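Local coordinates for uncharacterized protein (Pseudomonas aeruginosa PAO1, PDB 4R1D) that binds calcium and forms a complex with Tli4 as Tle4, an alpha/beta hydrolase that is probably a lipase effector of the H2 type VI secretion system, at residues 258-263 and 416-421; 331-336 and 488-493. All blocks are in the same frame, centred on the assembly; numbering follows the deposited sequence.

Contact 1: 258-263 and 416-421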
# COMPACT_ATOMS: atom_id res chain seq x y z
N GLY A 258 6.53 1.14 9.14
CA GLY A 258 7.83 1.56 8.66
C GLY A 258 8.94 1.02 9.56
O GLY A 258 10.09 0.90 9.15
N GLY A 259 8.58 0.68 10.80
CA GLY A 259 9.53 0.09 11.72
C GLY A 259 9.91 -1.34 11.35
O GLY A 259 11.01 -1.81 11.66
N LEU A 260 8.99 -2.05 10.72
CA LEU A 260 9.29 -3.39 10.26
C LEU A 260 10.20 -3.32 9.02
O LEU A 260 11.12 -4.14 8.87
CB LEU A 260 8.00 -4.17 9.95
CG LEU A 260 7.20 -4.67 11.16
CD1 LEU A 260 6.66 -3.55 12.00
CD2 LEU A 260 6.06 -5.57 10.68
N VAL A 261 9.95 -2.34 8.17
CA VAL A 261 10.82 -2.08 7.02
C VAL A 261 12.24 -1.82 7.51
O VAL A 261 13.20 -2.40 7.01
CB VAL A 261 10.33 -0.87 6.20
CG1 VAL A 261 11.33 -0.52 5.09
CG2 VAL A 261 8.90 -1.14 5.63
N ALA A 262 12.36 -0.95 8.51
CA ALA A 262 13.66 -0.59 9.07
C ALA A 262 14.38 -1.81 9.66
O ALA A 262 15.56 -2.01 9.45
CB ALA A 262 13.50 0.49 10.13
N ARG A 263 13.65 -2.63 10.40
CA ARG A 263 14.28 -3.80 10.99
C ARG A 263 14.72 -4.81 9.93
O ARG A 263 15.79 -5.39 10.04
CB ARG A 263 13.36 -4.44 12.03
CG ARG A 263 13.28 -3.62 13.32
CD ARG A 263 12.15 -4.11 14.22
NE ARG A 263 12.37 -5.50 14.59
CZ ARG A 263 11.40 -6.36 14.92
NH1 ARG A 263 10.12 -5.99 14.93
NH2 ARG A 263 11.73 -7.61 15.24
N GLY A 416 9.04 -14.80 11.56
CA GLY A 416 10.02 -15.59 12.29
C GLY A 416 11.43 -15.05 12.18
O GLY A 416 12.16 -14.97 13.17
N GLU A 417 11.84 -14.68 10.96
CA GLU A 417 13.15 -14.06 10.76
C GLU A 417 13.29 -12.75 11.51
O GLU A 417 14.30 -12.51 12.18
CB GLU A 417 13.42 -13.83 9.28
CG GLU A 417 13.69 -15.10 8.51
CD GLU A 417 14.26 -14.80 7.14
OE1 GLU A 417 13.49 -14.81 6.17
OE2 GLU A 417 15.48 -14.54 7.04
N LEU A 418 12.28 -11.89 11.40
CA LEU A 418 12.34 -10.61 12.10
C LEU A 418 12.44 -10.81 13.61
O LEU A 418 13.21 -10.13 14.27
CB LEU A 418 11.12 -9.74 11.79
CG LEU A 418 11.12 -8.72 10.65
CD1 LEU A 418 9.87 -7.84 10.79
CD2 LEU A 418 12.37 -7.86 10.61
N SER A 419 11.64 -11.72 14.16
CA SER A 419 11.68 -11.98 15.59
C SER A 419 13.09 -12.38 16.04
O SER A 419 13.63 -11.81 17.00
CB SER A 419 10.67 -13.08 15.95
OG SER A 419 10.66 -13.34 17.34
N ALA A 420 13.67 -13.35 15.35
CA ALA A 420 15.01 -13.85 15.70
C ALA A 420 16.08 -12.78 15.55
O ALA A 420 17.01 -12.70 16.35
CB ALA A 420 15.36 -15.07 14.85
N ALA A 421 15.93 -11.94 14.53
CA ALA A 421 16.93 -10.92 14.21
C ALA A 421 16.84 -9.69 15.12
O ALA A 421 17.79 -8.90 15.20
CB ALA A 421 16.81 -10.50 12.74
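Leu418 reaches across from helix 400-421 and puts one methyl on each of two residues of helix 258-267, Leu260 and Arg263. The two leucine side chains cross at about a right angle, with CD1 of Leu418 coming to 4.2 Å from CG of Leu260. Its other methyl packs at the root of the arginine: CD2 of Leu418 lies 3.8 Å from CB of Arg263. The rest of the arginine runs past the leucine. Turning at chi3 (61°), its chain carries the guanidinium over to the backbone of the second helix, where NH2 of Arg263 is 3.1 Å from O of Leu418, at an oblique angle to the guanidinium plane. Arg263 has its firmer polar partner just beyond the end of that helix, since NE hydrogen-bonds to O of Gly422, and Tyr423 adds a cation-pi contact. Ser419 lies at the margin of the interface. Ala421 closes the helix, and its carbonyl accepts a hydrogen bond from NE2 of Gln267, one turn beyond Arg263. The axes of the two segments approach to 11.1 Å and cross at 71°. Leu418 and Arg263 bury most of the surface between them. Helix 258-267 follows strand 250-255, consistent with the helix that follows the nucleophile elbow in alpha/beta hydrolases. Ala262 faces strands 250-255 and 274-280, Val261 packs on helix 215-238, and helix 400-421 leads on toward strand 427-432 of the same parallel sheet.

Contact 2: 331-336 and 488-493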
# COMPACT_ATOMS: atom_id res chain seq x y z
N GLU A 331 4.61 -14.84 18.19
CA GLU A 331 5.15 -14.27 19.44
C GLU A 331 4.30 -13.14 20.01
O GLU A 331 4.52 -12.66 21.13
CB GLU A 331 6.58 -13.76 19.21
CG GLU A 331 7.61 -14.85 18.94
CD GLU A 331 7.56 -15.38 17.51
OE1 GLU A 331 7.24 -14.60 16.58
OE2 GLU A 331 7.85 -16.58 17.31
N TYR A 332 3.34 -12.69 19.23
CA TYR A 332 2.43 -11.62 19.63
C TYR A 332 1.78 -11.97 20.96
O TYR A 332 1.31 -13.09 21.12
CB TYR A 332 1.37 -11.53 18.54
CG TYR A 332 0.26 -10.52 18.71
CD1 TYR A 332 0.41 -9.21 18.27
CD2 TYR A 332 -0.97 -10.90 19.23
CE1 TYR A 332 -0.63 -8.31 18.37
CE2 TYR A 332 -2.01 -10.00 19.33
CZ TYR A 332 -1.83 -8.70 18.90
OH TYR A 332 -2.86 -7.80 19.00
N ARG A 333 1.75 -11.03 21.90
CA ARG A 333 1.07 -11.26 23.18
C ARG A 333 1.72 -12.45 23.90
O ARG A 333 1.05 -13.19 24.63
CB ARG A 333 -0.42 -11.49 22.93
CG ARG A 333 -1.34 -11.26 24.13
CD ARG A 333 -2.77 -11.07 23.66
NE ARG A 333 -3.72 -11.01 24.77
CZ ARG A 333 -4.99 -10.62 24.65
NH1 ARG A 333 -5.46 -10.22 23.46
NH2 ARG A 333 -5.77 -10.62 25.71
N GLU A 334 3.02 -12.60 23.71
CA GLU A 334 3.80 -13.68 24.32
C GLU A 334 3.15 -15.05 24.07
O GLU A 334 3.19 -15.94 24.92
CB GLU A 334 3.98 -13.42 25.83
CG GLU A 334 4.75 -12.12 26.17
CD GLU A 334 4.69 -11.75 27.65
OE1 GLU A 334 3.58 -11.81 28.25
OE2 GLU A 334 5.74 -11.40 28.23
N GLY A 335 2.54 -15.20 22.89
CA GLY A 335 1.94 -16.47 22.49
C GLY A 335 0.54 -16.71 23.01
O GLY A 335 -0.07 -17.74 22.70
N ARG A 336 -0.00 -15.78 23.78
CA ARG A 336 -1.35 -15.96 24.33
C ARG A 336 -2.44 -15.65 23.30
O ARG A 336 -2.19 -14.96 22.31
CB ARG A 336 -1.55 -15.14 25.60
CG ARG A 336 -0.72 -15.63 26.78
CD ARG A 336 -1.03 -14.87 28.05
NE ARG A 336 -0.73 -13.45 27.90
CZ ARG A 336 0.48 -12.93 28.04
NH1 ARG A 336 1.50 -13.70 28.38
NH2 ARG A 336 0.66 -11.63 27.87
N PRO A 488 -4.55 -12.56 34.15
CA PRO A 488 -3.73 -11.57 34.87
C PRO A 488 -2.47 -11.20 34.10
O PRO A 488 -2.01 -10.06 34.18
CB PRO A 488 -3.36 -12.31 36.16
CG PRO A 488 -4.45 -13.31 36.35
CD PRO A 488 -4.89 -13.73 34.98
N LEU A 489 -1.90 -12.17 33.38
CA LEU A 489 -0.73 -11.92 32.55
C LEU A 489 -1.01 -10.96 31.40
O LEU A 489 -0.08 -10.43 30.79
CB LEU A 489 -0.20 -13.24 31.98
CG LEU A 489 0.30 -14.20 33.06
CD1 LEU A 489 0.44 -15.62 32.53
CD2 LEU A 489 1.62 -13.68 33.61
N ASP A 490 -2.29 -10.74 31.09
CA ASP A 490 -2.65 -9.88 29.97
C ASP A 490 -2.82 -8.41 30.35
O ASP A 490 -3.09 -7.57 29.49
CB ASP A 490 -3.95 -10.35 29.34
CG ASP A 490 -3.73 -11.38 28.24
OD1 ASP A 490 -2.63 -11.42 27.64
OD2 ASP A 490 -4.67 -12.15 27.99
N ALA A 491 -2.68 -8.09 31.64
CA ALA A 491 -2.95 -6.72 32.08
C ALA A 491 -2.10 -5.65 31.37
O ALA A 491 -2.62 -4.60 30.99
CB ALA A 491 -2.80 -6.61 33.61
N SER A 492 -0.82 -5.93 31.17
CA SER A 492 0.10 -4.92 30.65
C SER A 492 -0.12 -4.65 29.16
O SER A 492 0.31 -3.61 28.66
CB SER A 492 1.56 -5.32 30.88
OG SER A 492 1.95 -6.39 30.03
N GLY A 493 -0.78 -5.57 28.47
CA GLY A 493 -0.94 -5.48 27.03
C GLY A 493 -2.27 -4.94 26.54
O GLY A 493 -2.51 -4.87 25.33
O HOH W 1 2.66 -10.83 31.14
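A salt-bridge network joins loop 331-336, before strand 339-342, to 488-493, a 3-10 turn (488-490) and loop between strand 477-479 and helix 502-505: Asp490 receives Arg333 and Arg336, and Glu334 holds the far end of Arg336. Arg333 grips the carboxylate side-on, NE to OD1 of Asp490 at 3.1 Å and NH2 to OD2 of Asp490 at 3.0 Å. Both bonds lie near the guanidinium plane but meet the oxygens from above the carboxylate, the two planes being 68° apart. The extended Arg333 chain brings the group there, and its NH2 also bridges to Asp442. From the opposite face of the carboxylate comes Arg336, whose NE donates to OD1 of Asp490 at 2.8 Å. OD1 is clamped between two arginine NE groups, which would probably stabilise the charged form of the aspartate. A bend at chi3 (-61°) turns the guanidinium of Arg336 so that its end faces Glu334. There NH1 and NH2 of Arg336 converge on OE1 of Glu334, the NH1 bond being 2.8 Å. Aliphatic and backbone groups sandwich this guanidinium: the carbonyl oxygen of Arg333 sits over the centre of one face, while CB of Leu489 lies over the other toward the rim, 4.0 Å from CZ of Arg336. One water ties the loops, donating to O of Leu489 at 2.8 Å and to OE1 of Glu334 at 3.2 Å.

In the fold
Contact 1 is the more deeply buried, about 12 Å from the centre of the chain, and it joins helix 258-267, which packs on the parallel sheet, to helix 400-421, which precedes one of its strands. Contact 2, about 20 Å out and only partly buried, joins loops that flank strands of the smaller mixed sheet. Their chemistry differs accordingly: contact 1 is mostly apolar, with one guanidinium turned to backbone carbonyls, while contact 2 pairs arginines with carboxylates. Both lie away from the calcium site. Their segments alternate along the chain, and their centres are about 20 Å apart, yet they touch where OG of Ser419 packs 3.7 Å from CD of Glu331.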